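Local coordinates for protein LRIM1 (Anopheles gambiae, PDB 3O53) that forms, with the leucine-rich repeat protein APL1C, a heterodimeric complex that regulates complement-like immunity in the mosquito, and is represented here by its leucine-rich repeat domain, at residues L39-G43 and N44-Q48; S47-S50 and A51-A55; L95-G98 and P99-T103; L174-Y178 and N179-D183; V227-E230 and K231-F235. One frame throughout, in Å; residues are numbered along the deposited sequence.

Contact 1 of 5, residues L39-G43 and N44-Q48; sequences LDLSG and NPLSQ. With NAG (2-acetamido-2-deoxy-beta-D-glucopyranose), chain C.
The leucine-rich repeat motif LxLxxNxL runs through these ten residues, and its asparagine, Asn44, reaches back across a type II turn to Leu41. Asn44 ND2 gives a hydrogen bond of 3.0 Å to Leu41 O, approaching from above the carbonyl plane rather than along a lone pair. With chi1 near -69°, its CG swings to the side of the backbone N and the amide tucks under the turn. An asparagine suits this buried place because it can donate and accept at once: ND2 also bonds Ile14 O, and OD1 receives Val17 N, from the neighbouring strand 11-15 and the loop after it. Leu41 O in turn takes a second donor, Asn68 ND2 of the next coil.

Below the turn, Leu41 CD1 and Leu46 CD1 meet at 4.2 Å, their side chains crossing obliquely as both turn into the hydrophobic interior. Gly43 is the third residue of the turn; at its positive phi of 89° a CB would be jammed against the preceding carbonyl oxygen, so glycine fits naturally. The strand end is tied by an Asx turn: Asp40 OD1 accepts Ser42 N at 3.0 Å, from above the carboxylate plane, and, on the syn lone pair of OD1, Ser42 OG. That same hydroxyl faces the N-linked sugar, with Ser42 OG 3.6 Å from NAG O5.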
# COMPACT_ATOMS: atom_id res chain seq x y z
N LEU A 39 -4.88 -18.91 -17.15
CA LEU A 39 -4.62 -18.39 -18.49
C LEU A 39 -3.60 -17.27 -18.40
O LEU A 39 -3.77 -16.32 -17.64
CB LEU A 39 -5.90 -17.87 -19.13
CG LEU A 39 -5.72 -17.27 -20.53
CD1 LEU A 39 -5.10 -18.30 -21.47
CD2 LEU A 39 -7.05 -16.76 -21.11
N ASP A 40 -2.55 -17.38 -19.20
CA ASP A 40 -1.47 -16.40 -19.20
C ASP A 40 -1.41 -15.69 -20.55
O ASP A 40 -1.10 -16.30 -21.57
CB ASP A 40 -0.14 -17.11 -18.90
CG ASP A 40 1.04 -16.16 -18.91
OD1 ASP A 40 0.82 -14.93 -18.93
OD2 ASP A 40 2.19 -16.65 -18.90
N LEU A 41 -1.72 -14.40 -20.55
CA LEU A 41 -1.72 -13.60 -21.77
C LEU A 41 -0.65 -12.52 -21.73
O LEU A 41 -0.70 -11.56 -22.50
CB LEU A 41 -3.09 -12.94 -21.97
CG LEU A 41 -4.29 -13.89 -21.98
CD1 LEU A 41 -5.57 -13.12 -22.26
CD2 LEU A 41 -4.09 -14.99 -23.01
N SER A 42 0.33 -12.67 -20.85
CA SER A 42 1.33 -11.63 -20.63
C SER A 42 2.21 -11.40 -21.85
O SER A 42 2.43 -12.31 -22.66
CB SER A 42 2.21 -12.00 -19.43
OG SER A 42 2.69 -13.32 -19.54
N GLY A 43 2.72 -10.18 -21.99
CA GLY A 43 3.72 -9.87 -23.00
C GLY A 43 3.16 -9.44 -24.35
O GLY A 43 3.91 -9.01 -25.22
N ASN A 44 1.86 -9.56 -24.52
CA ASN A 44 1.23 -9.22 -25.79
C ASN A 44 0.87 -7.75 -25.89
O ASN A 44 1.02 -7.01 -24.91
CB ASN A 44 0.00 -10.09 -25.99
CG ASN A 44 0.36 -11.54 -26.21
OD1 ASN A 44 1.02 -11.89 -27.19
ND2 ASN A 44 -0.06 -12.40 -25.29
N PRO A 45 0.42 -7.31 -27.07
CA PRO A 45 -0.02 -5.93 -27.30
C PRO A 45 -1.53 -5.75 -27.15
O PRO A 45 -2.10 -4.87 -27.79
CB PRO A 45 0.37 -5.69 -28.76
CG PRO A 45 0.27 -7.04 -29.40
CD PRO A 45 0.50 -8.08 -28.33
N LEU A 46 -2.16 -6.58 -26.33
CA LEU A 46 -3.60 -6.47 -26.11
C LEU A 46 -3.95 -5.13 -25.48
O LEU A 46 -3.35 -4.73 -24.48
CB LEU A 46 -4.10 -7.61 -25.23
CG LEU A 46 -3.91 -9.01 -25.80
CD1 LEU A 46 -4.35 -10.06 -24.80
CD2 LEU A 46 -4.69 -9.16 -27.11
N SER A 47 -4.92 -4.43 -26.06
CA SER A 47 -5.32 -3.12 -25.58
C SER A 47 -6.63 -3.21 -24.83
O SER A 47 -7.06 -2.24 -24.20
CB SER A 47 -5.46 -2.15 -26.75
OG SER A 47 -6.62 -2.44 -27.50
N GLN A 48 -7.28 -4.36 -24.89
CA GLN A 48 -8.51 -4.55 -24.14
C GLN A 48 -8.93 -6.01 -24.09
O GLN A 48 -8.58 -6.81 -24.95
CB GLN A 48 -9.64 -3.70 -24.74
CG GLN A 48 -9.67 -3.72 -26.25
CD GLN A 48 -10.67 -2.73 -26.82
OE1 GLN A 48 -11.88 -2.86 -26.61
NE2 GLN A 48 -10.17 -1.74 -27.55
C1 NAG C . 2.47 -13.08 -14.95
C2 NAG C . 3.04 -13.71 -13.69
C3 NAG C . 4.37 -13.06 -13.35
C4 NAG C . 5.30 -13.05 -14.55
C5 NAG C . 4.61 -12.46 -15.77
C6 NAG C . 5.51 -12.56 -16.99
C7 NAG C . 1.53 -14.44 -11.92
C8 NAG C . 0.62 -13.97 -10.84
N2 NAG C . 2.13 -13.47 -12.60
O3 NAG C . 4.94 -13.74 -12.25
O4 NAG C . 6.42 -12.27 -14.24
O5 NAG C . 3.40 -13.14 -16.01
O6 NAG C . 5.74 -13.93 -17.28
O7 NAG C . 1.68 -15.65 -12.15

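Contact 2 of 5, residues S47-S50 and A51-A55; sequences SQIS and AADLA
The carboxylate of Asp53 has the backbone N of Ser50 over one face, 60° out of its plane. Ser50 N donates to Asp53 OD2 at 3.1 Å with a fairly straight N-H angle of 163°. Beside the same oxygen lies a methylene, Ile49 CG1, 4.0 Å from Asp53 OD2. The side chain of Asp53 gets there by pointing back toward the start of the helix, its CG beside its own backbone N (chi1 -55°).

In the return direction, Asp53 N bonds to Ser50 OG at 3.0 Å, although the hydroxyl sits rather close to the carboxylate in the model and its exact place is less sure. Ser50 O also receives weak bonds from Asp53 N and Leu54 N, the beginning of helical pairing. Serine suits the position before a helix because its short hydroxyl can stand in for the carbonyl that the first turn lacks, and aspartate three residues on can answer with an acceptor for the serine N-H.

On the inner side Ile49 CD1 packs 3.7 Å from Leu54 CD1, the two side chains crossing at about a right angle. Leu54 also touches Leu79 of the following coil, which places this apolar pair against the interior of the solenoid. Ser50 at the N-cap and Asp53 thus make a capping box, opening the short helix 51-54 on the convex side of a leucine-rich repeat.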
# COMPACT_ATOMS: atom_id res chain seq x y z
N SER A 47 -4.92 -4.43 -26.06
CA SER A 47 -5.32 -3.12 -25.58
C SER A 47 -6.63 -3.21 -24.83
O SER A 47 -7.06 -2.24 -24.20
CB SER A 47 -5.46 -2.15 -26.75
OG SER A 47 -6.62 -2.44 -27.50
N GLN A 48 -7.28 -4.36 -24.89
CA GLN A 48 -8.51 -4.55 -24.14
C GLN A 48 -8.93 -6.01 -24.09
O GLN A 48 -8.58 -6.81 -24.95
CB GLN A 48 -9.64 -3.70 -24.74
CG GLN A 48 -9.67 -3.72 -26.25
CD GLN A 48 -10.67 -2.73 -26.82
OE1 GLN A 48 -11.88 -2.86 -26.61
NE2 GLN A 48 -10.17 -1.74 -27.55
N ILE A 49 -9.69 -6.35 -23.05
CA ILE A 49 -10.27 -7.67 -22.94
C ILE A 49 -11.56 -7.52 -22.15
O ILE A 49 -11.62 -6.74 -21.21
CB ILE A 49 -9.32 -8.66 -22.24
CG1 ILE A 49 -9.90 -10.07 -22.28
CG2 ILE A 49 -9.05 -8.22 -20.82
CD1 ILE A 49 -8.86 -11.17 -22.10
N SER A 50 -12.58 -8.27 -22.53
CA SER A 50 -13.87 -8.15 -21.87
C SER A 50 -14.14 -9.39 -21.04
O SER A 50 -13.70 -10.49 -21.37
CB SER A 50 -14.98 -7.97 -22.90
OG SER A 50 -15.32 -9.21 -23.49
N ALA A 51 -14.89 -9.20 -19.95
CA ALA A 51 -15.37 -10.31 -19.16
C ALA A 51 -16.11 -11.31 -20.06
O ALA A 51 -15.98 -12.51 -19.89
CB ALA A 51 -16.28 -9.81 -18.05
N ALA A 52 -16.88 -10.80 -21.02
CA ALA A 52 -17.67 -11.66 -21.91
C ALA A 52 -16.78 -12.64 -22.66
O ALA A 52 -17.14 -13.80 -22.84
CB ALA A 52 -18.48 -10.81 -22.89
N ASP A 53 -15.62 -12.17 -23.09
CA ASP A 53 -14.64 -13.03 -23.76
C ASP A 53 -14.22 -14.18 -22.85
O ASP A 53 -13.95 -15.29 -23.32
CB ASP A 53 -13.38 -12.22 -24.11
CG ASP A 53 -13.68 -11.00 -24.95
OD1 ASP A 53 -14.77 -10.93 -25.55
OD2 ASP A 53 -12.82 -10.09 -24.99
N LEU A 54 -14.15 -13.90 -21.56
CA LEU A 54 -13.62 -14.88 -20.61
C LEU A 54 -14.73 -15.65 -19.90
O LEU A 54 -14.46 -16.59 -19.17
CB LEU A 54 -12.73 -14.17 -19.59
CG LEU A 54 -11.56 -13.43 -20.24
CD1 LEU A 54 -10.89 -12.50 -19.25
CD2 LEU A 54 -10.56 -14.43 -20.81
N ALA A 55 -15.98 -15.24 -20.13
CA ALA A 55 -17.11 -15.83 -19.44
C ALA A 55 -17.17 -17.36 -19.53
O ALA A 55 -17.50 -18.03 -18.56
CB ALA A 55 -18.41 -15.23 -19.95

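Contact 3 of 5, residues L95-G98 and P99-T103; sequences LLVG and PSIET
Apolar contact carries most of the meeting between Val97 and Ile101. The closest approach is Val97 CG2 to Ile101 CG1 at 3.5 Å, a snug fit, with Val97 CB almost as near to the same methylene at 3.6 Å. The two side chains cross at about a right angle. Ile101 presents CG1 because that carbon lies opposite its carbonyl carbon and beside the backbone N (chi1 -65°), while CG2 of Val97 stands between its own N and carbonyl carbon. Branched side chains suit both places: they are short and bulky close to the backbone, so they can meet across a tight bend. Leu85 and Cys116 also touch Val97, and join the pair to the neighbouring strands.

This bend belongs to the leucine-rich repeat solenoid: the strand 91-97 pairs in parallel with 73-76 and 113-116, and the chain then turns back to enter the strand 103-105 of the other, longer row of strands. The reversal is a type I turn from Gly98 to Ile101.

Backbone and ring contacts shape that turn. Gly98 O lies 3.4 Å from Ile101 CG1, so the isoleucine shields the carbonyl on one flank. In the ring of Pro99, CD lies against the place where a CB on Gly98 would stand, 2.6 Å away and so a clash, which is why a glycine suits the residue before this proline. Proline suits the second place of the turn, since its ring already holds phi near -78°.

Polar links run to the preceding coil: Ser100 OG is hydrogen-bonded to Ser80 O, and Glu102 OE1 makes a salt bridge with Arg83 NH2.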
# COMPACT_ATOMS: atom_id res chain seq x y z
N LEU A 95 -10.39 -0.20 -12.38
CA LEU A 95 -10.30 -1.65 -12.29
C LEU A 95 -11.45 -2.16 -11.43
O LEU A 95 -11.71 -1.64 -10.36
CB LEU A 95 -8.95 -2.02 -11.67
CG LEU A 95 -8.68 -3.46 -11.22
CD1 LEU A 95 -8.80 -4.39 -12.41
CD2 LEU A 95 -7.28 -3.55 -10.57
N LEU A 96 -12.14 -3.20 -11.91
CA LEU A 96 -13.19 -3.85 -11.14
C LEU A 96 -12.99 -5.36 -11.15
O LEU A 96 -12.81 -5.95 -12.21
CB LEU A 96 -14.57 -3.53 -11.72
CG LEU A 96 -14.91 -2.05 -11.89
CD1 LEU A 96 -14.29 -1.51 -13.16
CD2 LEU A 96 -16.43 -1.84 -11.91
N VAL A 97 -13.04 -5.98 -9.98
CA VAL A 97 -12.85 -7.42 -9.91
C VAL A 97 -13.91 -8.08 -9.03
O VAL A 97 -14.67 -7.40 -8.34
CB VAL A 97 -11.41 -7.75 -9.44
CG1 VAL A 97 -10.41 -7.05 -10.36
CG2 VAL A 97 -11.20 -7.32 -8.00
N GLY A 98 -13.96 -9.41 -9.08
CA GLY A 98 -15.06 -10.18 -8.54
C GLY A 98 -14.89 -10.66 -7.11
O GLY A 98 -13.94 -10.28 -6.43
N PRO A 99 -15.82 -11.52 -6.66
CA PRO A 99 -15.96 -11.95 -5.27
C PRO A 99 -14.96 -13.02 -4.82
O PRO A 99 -14.86 -13.27 -3.62
CB PRO A 99 -17.38 -12.55 -5.22
CG PRO A 99 -17.95 -12.38 -6.61
CD PRO A 99 -16.81 -12.17 -7.53
N SER A 100 -14.23 -13.63 -5.75
CA SER A 100 -13.27 -14.68 -5.40
C SER A 100 -11.82 -14.20 -5.40
O SER A 100 -10.89 -14.98 -5.18
CB SER A 100 -13.39 -15.87 -6.36
OG SER A 100 -14.65 -16.50 -6.21
N ILE A 101 -11.62 -12.91 -5.67
CA ILE A 101 -10.28 -12.35 -5.70
C ILE A 101 -9.59 -12.47 -4.35
O ILE A 101 -10.11 -12.02 -3.32
CB ILE A 101 -10.31 -10.88 -6.17
CG1 ILE A 101 -10.80 -10.82 -7.62
CG2 ILE A 101 -8.93 -10.27 -6.11
CD1 ILE A 101 -9.88 -11.55 -8.60
N GLU A 102 -8.41 -13.06 -4.37
CA GLU A 102 -7.59 -13.23 -3.18
C GLU A 102 -6.29 -12.46 -3.37
O GLU A 102 -5.75 -11.93 -2.41
CB GLU A 102 -7.28 -14.72 -2.95
CG GLU A 102 -8.52 -15.60 -2.78
CD GLU A 102 -8.19 -17.08 -2.60
OE1 GLU A 102 -7.06 -17.51 -2.95
OE2 GLU A 102 -9.07 -17.82 -2.13
N THR A 103 -5.80 -12.39 -4.60
CA THR A 103 -4.53 -11.74 -4.88
C THR A 103 -4.63 -10.87 -6.12
O THR A 103 -4.99 -11.35 -7.19
CB THR A 103 -3.39 -12.77 -5.09
OG1 THR A 103 -3.21 -13.53 -3.90
CG2 THR A 103 -2.08 -12.06 -5.43

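Contact 4 of 5, residues L174-Y178 and N179-D183; sequences LNLQY and NFIYD
An asparagine ladder, the mark of leucine-rich repeats, passes through the corner where Asn179 meets Leu176. Asn179 ND2 donates to Leu176 O at 3.0 Å and 165°; the oxygen lies in the plane of the Asn179 amide, while the nitrogen stands above the plane of the Leu176 carbonyl. A chi1 of -81° carries the amide under the bend, with CG beside the backbone N. Neighbouring coils add further rungs: Asn179 ND2 also reaches Leu151 O, Asn179 OD1 accepts from Ile156 N, and Leu176 O receives Asn201 ND2 as well.

Where the strand 173-175 ends, an Asx turn starts the bend: Asn175 OD1 accepts Gln177 N at 3.1 Å, the donor tilted a little from the carbonyl plane. Asparagine does here what aspartate can do at the same place in a repeat, since the turn needs an acceptor oxygen, which either residue supplies. Tyr178 follows with a positive phi of 61°, a left-handed conformation that lets the chain double back toward Asn179; its CB bond points away from 179-183.

Inside the coil, Ile181 sends its CD1 methyl to within 3.9 Å of Leu176 CB and to the same distance from Leu176 O. Leu176 and Ile181 both touch Val159 of the strand 158-160, so the aliphatic groups close over the polar bonds from the inner side. A buried amide whose oxygen and nitrogen are both engaged probably pays little for its desolvation. It ties its corner to the preceding coil, while Leu176 O passes the ladder on to Asn201, which probably helps keep the coils in step.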
# COMPACT_ATOMS: atom_id res chain seq x y z
N LEU A 174 0.81 -2.63 5.75
CA LEU A 174 0.30 -1.43 5.09
C LEU A 174 1.49 -0.60 4.62
O LEU A 174 2.22 -0.08 5.45
CB LEU A 174 -0.58 -0.63 6.07
CG LEU A 174 -1.22 0.67 5.56
CD1 LEU A 174 -1.97 0.44 4.28
CD2 LEU A 174 -2.15 1.27 6.63
N ASN A 175 1.69 -0.48 3.31
CA ASN A 175 2.77 0.32 2.75
C ASN A 175 2.20 1.57 2.11
O ASN A 175 1.43 1.49 1.17
CB ASN A 175 3.54 -0.47 1.68
CG ASN A 175 4.91 0.12 1.36
OD1 ASN A 175 5.19 1.32 1.60
ND2 ASN A 175 5.79 -0.73 0.80
N LEU A 176 2.57 2.73 2.63
CA LEU A 176 2.05 3.99 2.13
C LEU A 176 3.23 4.92 1.85
O LEU A 176 3.06 6.13 1.78
CB LEU A 176 1.10 4.63 3.17
CG LEU A 176 -0.27 3.97 3.30
CD1 LEU A 176 -0.92 4.33 4.62
CD2 LEU A 176 -1.15 4.37 2.11
N GLN A 177 4.41 4.33 1.71
CA GLN A 177 5.64 5.10 1.51
C GLN A 177 5.60 5.83 0.16
O GLN A 177 4.99 5.36 -0.79
CB GLN A 177 6.88 4.19 1.59
CG GLN A 177 7.32 3.66 0.24
CD GLN A 177 8.03 2.31 0.29
OE1 GLN A 177 7.49 1.34 0.80
NE2 GLN A 177 9.22 2.25 -0.29
N TYR A 178 6.24 6.99 0.10
CA TYR A 178 6.34 7.75 -1.15
C TYR A 178 4.97 8.18 -1.69
O TYR A 178 4.69 8.08 -2.88
CB TYR A 178 7.11 6.95 -2.20
CG TYR A 178 8.60 6.94 -1.94
CD1 TYR A 178 9.32 8.12 -1.94
CD2 TYR A 178 9.28 5.75 -1.70
CE1 TYR A 178 10.68 8.14 -1.70
CE2 TYR A 178 10.66 5.76 -1.46
CZ TYR A 178 11.34 6.96 -1.47
OH TYR A 178 12.70 7.02 -1.24
N ASN A 179 4.13 8.64 -0.79
CA ASN A 179 2.95 9.37 -1.20
C ASN A 179 3.18 10.81 -0.76
O ASN A 179 4.33 11.24 -0.65
CB ASN A 179 1.70 8.75 -0.57
CG ASN A 179 1.22 7.53 -1.33
OD1 ASN A 179 0.46 7.64 -2.29
ND2 ASN A 179 1.64 6.35 -0.89
N PHE A 180 2.11 11.56 -0.52
CA PHE A 180 2.29 12.95 -0.10
C PHE A 180 1.44 13.23 1.13
O PHE A 180 0.89 14.32 1.29
CB PHE A 180 1.94 13.88 -1.26
CG PHE A 180 2.82 13.67 -2.44
CD1 PHE A 180 4.05 14.30 -2.52
CD2 PHE A 180 2.46 12.79 -3.45
CE1 PHE A 180 4.90 14.07 -3.60
CE2 PHE A 180 3.30 12.56 -4.53
CZ PHE A 180 4.53 13.21 -4.60
N ILE A 181 1.36 12.22 2.00
CA ILE A 181 0.47 12.27 3.16
C ILE A 181 0.90 13.34 4.15
O ILE A 181 2.00 13.28 4.70
CB ILE A 181 0.41 10.89 3.85
CG1 ILE A 181 -0.23 9.87 2.91
CG2 ILE A 181 -0.36 10.97 5.16
CD1 ILE A 181 0.18 8.43 3.20
N TYR A 182 0.04 14.34 4.37
CA TYR A 182 0.37 15.42 5.30
C TYR A 182 -0.42 15.30 6.60
O TYR A 182 -0.10 15.97 7.59
CB TYR A 182 0.13 16.79 4.65
CG TYR A 182 -1.32 17.19 4.58
CD1 TYR A 182 -1.89 18.00 5.55
CD2 TYR A 182 -2.12 16.75 3.54
CE1 TYR A 182 -3.22 18.37 5.48
CE2 TYR A 182 -3.46 17.11 3.46
CZ TYR A 182 -4.00 17.92 4.44
OH TYR A 182 -5.33 18.28 4.36
N ASP A 183 -1.42 14.43 6.62
CA ASP A 183 -2.25 14.26 7.81
C ASP A 183 -2.73 12.82 7.96
O ASP A 183 -3.14 12.19 6.99
CB ASP A 183 -3.46 15.20 7.75
CG ASP A 183 -4.25 15.22 9.04
OD1 ASP A 183 -3.66 15.46 10.11
OD2 ASP A 183 -5.48 14.99 8.99

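Contact 5 of 5, residues V227-E230 and K231-F235; sequences VLIE and KALRF
The shortest sound polar bond between 227-230 and 231-235 joins Ala232 N to Glu230 OE2 at 3.1 Å, with an N-H angle of 153°. The carboxylate folds back over its own turn to make it: CG leaves anti to the backbone N (chi1 169°) and the chain then bends at chi2, so that OE2 offers its anti lone pair to the amide two residues on. A glutamate is long enough to fold back in this way. Ala232 CB touches Glu230 OE2 at 3.4 Å, and alanine brings little bulk beside the carboxylate.

Beneath it, Leu233 N donates to Glu230 O at 3.2 Å, closing a type I turn that follows the strand 228-229 of a leucine-rich repeat coil. Leu233 lies over that carbonyl, its CG 3.4 Å from Glu230 O, and reaches inward to meet Ile229: Leu233 CD1 is 4.0 Å from Ile229 CG2, with the side chains crossing at about a right angle. Leu254 and Phe257 of helix 251-259 also touch Ile229, so this apolar pair borders the C-terminal end of the repeats.

On the far end of the turn Arg234 NH1 grips Lys231 O and Leu233 O, each at 2.9 Å; Asn261 ND2 is a second donor to Leu233 O. With Glu230 satisfying an amide N-H and Arg234 two carbonyls, the charged groups probably help hold the turn's shape.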
# COMPACT_ATOMS: atom_id res chain seq x y z
N VAL A 227 7.70 17.26 13.64
CA VAL A 227 8.20 18.18 14.65
C VAL A 227 7.87 17.64 16.04
O VAL A 227 8.67 17.72 16.97
CB VAL A 227 7.56 19.57 14.51
CG1 VAL A 227 8.22 20.55 15.46
CG2 VAL A 227 7.66 20.07 13.06
N LEU A 228 6.67 17.07 16.18
CA LEU A 228 6.19 16.59 17.47
C LEU A 228 5.66 15.16 17.40
O LEU A 228 5.19 14.71 16.36
CB LEU A 228 5.06 17.49 17.99
CG LEU A 228 5.40 18.95 18.25
CD1 LEU A 228 4.18 19.68 18.82
CD2 LEU A 228 6.59 19.04 19.20
N ILE A 229 5.71 14.48 18.54
CA ILE A 229 5.15 13.15 18.73
C ILE A 229 4.20 13.19 19.91
O ILE A 229 4.51 13.81 20.93
CB ILE A 229 6.26 12.12 19.08
CG1 ILE A 229 7.30 12.04 17.96
CG2 ILE A 229 5.65 10.73 19.35
CD1 ILE A 229 8.53 11.18 18.30
N GLU A 230 3.06 12.52 19.79
CA GLU A 230 2.09 12.44 20.88
C GLU A 230 2.71 11.66 22.03
O GLU A 230 3.07 10.49 21.87
CB GLU A 230 0.80 11.76 20.39
CG GLU A 230 -0.17 11.39 21.49
CD GLU A 230 -0.59 12.59 22.33
OE1 GLU A 230 -1.15 13.55 21.76
OE2 GLU A 230 -0.35 12.58 23.55
N LYS A 231 2.83 12.29 23.20
CA LYS A 231 3.54 11.69 24.32
C LYS A 231 2.79 10.48 24.89
O LYS A 231 3.38 9.65 25.57
CB LYS A 231 3.76 12.72 25.43
CG LYS A 231 2.47 13.29 26.03
CD LYS A 231 2.75 14.37 27.07
CE LYS A 231 3.63 13.84 28.19
NZ LYS A 231 3.76 14.81 29.31
N ALA A 232 1.50 10.37 24.61
CA ALA A 232 0.69 9.29 25.17
C ALA A 232 0.85 7.97 24.39
O ALA A 232 0.36 6.93 24.82
CB ALA A 232 -0.78 9.70 25.22
N LEU A 233 1.52 8.02 23.25
CA LEU A 233 1.70 6.83 22.44
C LEU A 233 2.51 5.77 23.20
O LEU A 233 3.47 6.10 23.88
CB LEU A 233 2.42 7.18 21.13
CG LEU A 233 1.64 7.94 20.06
CD1 LEU A 233 2.57 8.28 18.89
CD2 LEU A 233 0.43 7.12 19.58
N ARG A 234 2.11 4.52 23.06
CA ARG A 234 2.84 3.40 23.64
C ARG A 234 2.98 2.29 22.61
O ARG A 234 2.01 1.93 21.94
CB ARG A 234 2.10 2.85 24.86
CG ARG A 234 1.88 3.86 25.97
CD ARG A 234 3.16 4.17 26.74
NE ARG A 234 2.89 5.05 27.87
CZ ARG A 234 2.88 6.38 27.81
NH1 ARG A 234 3.14 7.00 26.66
NH2 ARG A 234 2.62 7.09 28.89
N PHE A 235 4.17 1.74 22.46
CA PHE A 235 4.35 0.57 21.61
C PHE A 235 4.57 -0.68 22.46
O PHE A 235 4.71 -0.59 23.67
CB PHE A 235 5.50 0.80 20.62
CG PHE A 235 5.17 1.84 19.58
CD1 PHE A 235 4.60 1.45 18.37
CD2 PHE A 235 5.37 3.19 19.82
CE1 PHE A 235 4.26 2.40 17.41
CE2 PHE A 235 5.03 4.14 18.87
CZ PHE A 235 4.48 3.74 17.66

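The five contacts follow one another along a single leucine-rich repeat solenoid. Contacts 1 and 2 share Ser47 and Gln48 and lie in one coil, running from strand 38-40 to helix 51-54; their centres are 11 Å apart, and Leu41 CD1 packs on Ile49 CD1 at 3.8 Å. Contact 3 follows, its centre about 18 Å from that of contact 1. Contact 4, its centre about 24 Å from that of contact 3, lies on the same row of parallel strands as contact 1. Contact 5 comes last, about 49 Å from contact 1 between centres. Contacts 1 and 4 are alike as asparagine corners, 3 and 5 are type I turns after strands of the other face, and 2 is a capped helix.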